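Local atomic coordinates of aminopeptidase N family protein (Idiomarina loihiensis L2TR, PDB entry 4FGM), a protein that binds zinc through an HExxH-type site and probably acts as an aminopeptidase of the M61 family. Residues G308-Y312 against G380-L385. Numbering follows the deposited sequence.
Sequences GMTSY and GALIAL
Tyr312 lays one face of its ring over the backbone of Leu385, whose CA lies 4.3 Å from the ring centroid and 26° off the ring normal, a CH-pi contact. The ring reaches there because CG stands anti to the backbone N (chi1 163°), which carries it along the partner helix; the Leu385 side chain crosses it at about a right angle and sets CD1 against CE1. At the root of the tyrosine, Tyr312 CB presses on Ala384 CB at 3.5 Å. That methyl is shared: from another direction Met309 SE, in a selenomethionine, lies 3.6 Å from the same Ala384 CB. Although Met309 leaves its helix pointing away from the partner, bends at chi2 and chi3 turn its end back, and CE comes to rest near Gly380 O and, at 4.2 Å, Ile383 CG2.

Where the helices come nearest, the backbones of Gly308 and Gly380 lie against each other, their CA atoms 3.7 Å apart. With no side chain on either residue, backbone packs directly on backbone, and Gly308 O receives a CA-H...O contact from Ala381 CA at 3.5 Å. The segment axes approach to 7.0 Å and cross at -72°.

The Tyr312 hydroxyl is hydrogen-bonded to Asp388 and Trp584, which ties the far end of the ring down beyond the contact. Gly308 directly follows the zinc ligand Glu307, and Ser311 touches His273, another zinc ligand, so the buried crossing adjoins the metal site, the Ser311 side chain about 6 Å from the zinc ion at nearest atoms. Helix 308-320 thus packs between helix 262-277, touched by Thr310 and Ser311, and helix 378-394, while helix 401-413 brings Leu401 against Met309, Tyr312 and Ala384, and helix 326-342 meets Tyr312 through Tyr329.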
ATOM      1  N   GLY A 308       2.850   8.556  -5.124  1.00 42.60           N
ATOM      2  CA  GLY A 308       4.074   9.292  -4.840  1.00 39.88           C
ATOM      3  C   GLY A 308       3.976  10.335  -3.740  1.00 43.63           C
ATOM      4  O   GLY A 308       4.747  10.284  -2.775  1.00 44.87           O
HETATM    5  N   MSE A 309       3.042  11.282  -3.878  1.00 41.86           N
HETATM    6  CA  MSE A 309       2.864  12.333  -2.876  1.00 43.64           C
HETATM    7  C   MSE A 309       2.593  11.707  -1.511  1.00 49.59           C
HETATM    8  O   MSE A 309       3.162  12.123  -0.491  1.00 48.90           O
HETATM    9  CB  MSE A 309       1.684  13.251  -3.242  1.00 52.16           C
HETATM   10  CG  MSE A 309       1.750  13.909  -4.622  1.00 56.15           C
HETATM   11 SE   MSE A 309       3.318  15.038  -4.951  1.00 66.61          SE
HETATM   12  CE  MSE A 309       4.224  13.913  -6.228  1.00 53.49           C
ATOM     13  N   THR A 310       1.719  10.704  -1.504  1.00 42.35           N
ATOM     14  CA  THR A 310       1.355  10.010  -0.273  1.00 42.59           C
ATOM     15  C   THR A 310       2.574   9.320   0.346  1.00 43.38           C
ATOM     16  O   THR A 310       2.720   9.269   1.569  1.00 40.51           O
ATOM     17  CB  THR A 310       0.272   8.954  -0.543  1.00 49.45           C
ATOM     18  OG1 THR A 310      -0.764   9.535  -1.350  1.00 48.25           O
ATOM     19  CG2 THR A 310      -0.318   8.444   0.776  1.00 42.34           C
ATOM     20  N   SER A 311       3.454   8.802  -0.508  1.00 40.73           N
ATOM     21  CA  SER A 311       4.652   8.125  -0.026  1.00 52.09           C
ATOM     22  C   SER A 311       5.684   9.097   0.523  1.00 51.40           C
ATOM     23  O   SER A 311       6.645   8.685   1.164  1.00 47.80           O
ATOM     24  CB  SER A 311       5.275   7.273  -1.129  1.00 50.40           C
ATOM     25  OG  SER A 311       4.455   6.149  -1.395  1.00 49.34           O
ATOM     26  N   TYR A 312       5.491  10.386   0.268  1.00 47.41           N
ATOM     27  CA  TYR A 312       6.402  11.399   0.793  1.00 43.47           C
ATOM     28  C   TYR A 312       5.823  11.913   2.104  1.00 48.10           C
ATOM     29  O   TYR A 312       6.532  12.078   3.093  1.00 51.31           O
ATOM     30  CB  TYR A 312       6.544  12.563  -0.189  1.00 45.22           C
ATOM     31  CG  TYR A 312       7.119  13.821   0.430  1.00 49.43           C
ATOM     32  CD1 TYR A 312       8.454  13.883   0.825  1.00 51.50           C
ATOM     33  CD2 TYR A 312       6.322  14.957   0.611  1.00 46.23           C
ATOM     34  CE1 TYR A 312       8.988  15.045   1.382  1.00 52.56           C
ATOM     35  CE2 TYR A 312       6.843  16.123   1.164  1.00 48.01           C
ATOM     36  CZ  TYR A 312       8.177  16.163   1.547  1.00 53.09           C
ATOM     37  OH  TYR A 312       8.700  17.319   2.081  1.00 51.87           O
ATOM     38  N   GLY A 380       8.160   8.658  -6.981  1.00 47.27           N
ATOM     39  CA  GLY A 380       7.130   9.673  -6.855  1.00 42.40           C
ATOM     40  C   GLY A 380       7.394  10.436  -5.567  1.00 47.15           C
ATOM     41  O   GLY A 380       7.182  11.647  -5.481  1.00 46.90           O
ATOM     42  N   ALA A 381       7.881   9.723  -4.560  1.00 46.31           N
ATOM     43  CA  ALA A 381       8.173  10.338  -3.277  1.00 46.61           C
ATOM     44  C   ALA A 381       9.313  11.338  -3.420  1.00 43.92           C
ATOM     45  O   ALA A 381       9.291  12.404  -2.804  1.00 52.22           O
ATOM     46  CB  ALA A 381       8.532   9.269  -2.254  1.00 47.23           C
ATOM     47  N   LEU A 382      10.310  10.997  -4.230  1.00 46.49           N
ATOM     48  CA  LEU A 382      11.439  11.892  -4.433  1.00 49.54           C
ATOM     49  C   LEU A 382      11.006  13.109  -5.262  1.00 53.35           C
ATOM     50  O   LEU A 382      11.524  14.216  -5.082  1.00 51.71           O
ATOM     51  CB  LEU A 382      12.593  11.146  -5.107  1.00 50.77           C
ATOM     52  CG  LEU A 382      13.176   9.999  -4.273  1.00 54.64           C
ATOM     53  CD1 LEU A 382      14.343   9.375  -5.011  1.00 54.73           C
ATOM     54  CD2 LEU A 382      13.630  10.513  -2.918  1.00 51.41           C
ATOM     55  N   ILE A 383      10.047  12.903  -6.162  1.00 48.67           N
ATOM     56  CA  ILE A 383       9.524  13.991  -6.973  1.00 46.13           C
ATOM     57  C   ILE A 383       8.843  14.965  -6.016  1.00 47.17           C
ATOM     58  O   ILE A 383       9.063  16.175  -6.078  1.00 50.51           O
ATOM     59  CB  ILE A 383       8.483  13.482  -7.989  1.00 43.17           C
ATOM     60  CG1 ILE A 383       9.188  12.724  -9.116  1.00 47.26           C
ATOM     61  CG2 ILE A 383       7.651  14.652  -8.519  1.00 41.56           C
ATOM     62  CD1 ILE A 383       8.255  12.237 -10.213  1.00 51.57           C
ATOM     63  N   ALA A 384       8.016  14.423  -5.125  1.00 43.91           N
ATOM     64  CA  ALA A 384       7.306  15.239  -4.143  1.00 45.77           C
ATOM     65  C   ALA A 384       8.307  16.018  -3.296  1.00 47.95           C
ATOM     66  O   ALA A 384       8.099  17.192  -3.005  1.00 50.23           O
ATOM     67  CB  ALA A 384       6.429  14.350  -3.244  1.00 39.45           C
ATOM     68  N   LEU A 385       9.391  15.356  -2.899  1.00 43.58           N
ATOM     69  CA  LEU A 385      10.428  15.998  -2.095  1.00 48.60           C
ATOM     70  C   LEU A 385      10.997  17.189  -2.851  1.00 53.37           C
ATOM     71  O   LEU A 385      11.185  18.268  -2.287  1.00 58.48           O
ATOM     72  CB  LEU A 385      11.566  15.022  -1.803  1.00 49.55           C
ATOM     73  CG  LEU A 385      12.850  15.664  -1.266  1.00 52.66           C
ATOM     74  CD1 LEU A 385      12.658  16.056   0.195  1.00 48.49           C
ATOM     75  CD2 LEU A 385      14.011  14.692  -1.416  1.00 52.65           C
TER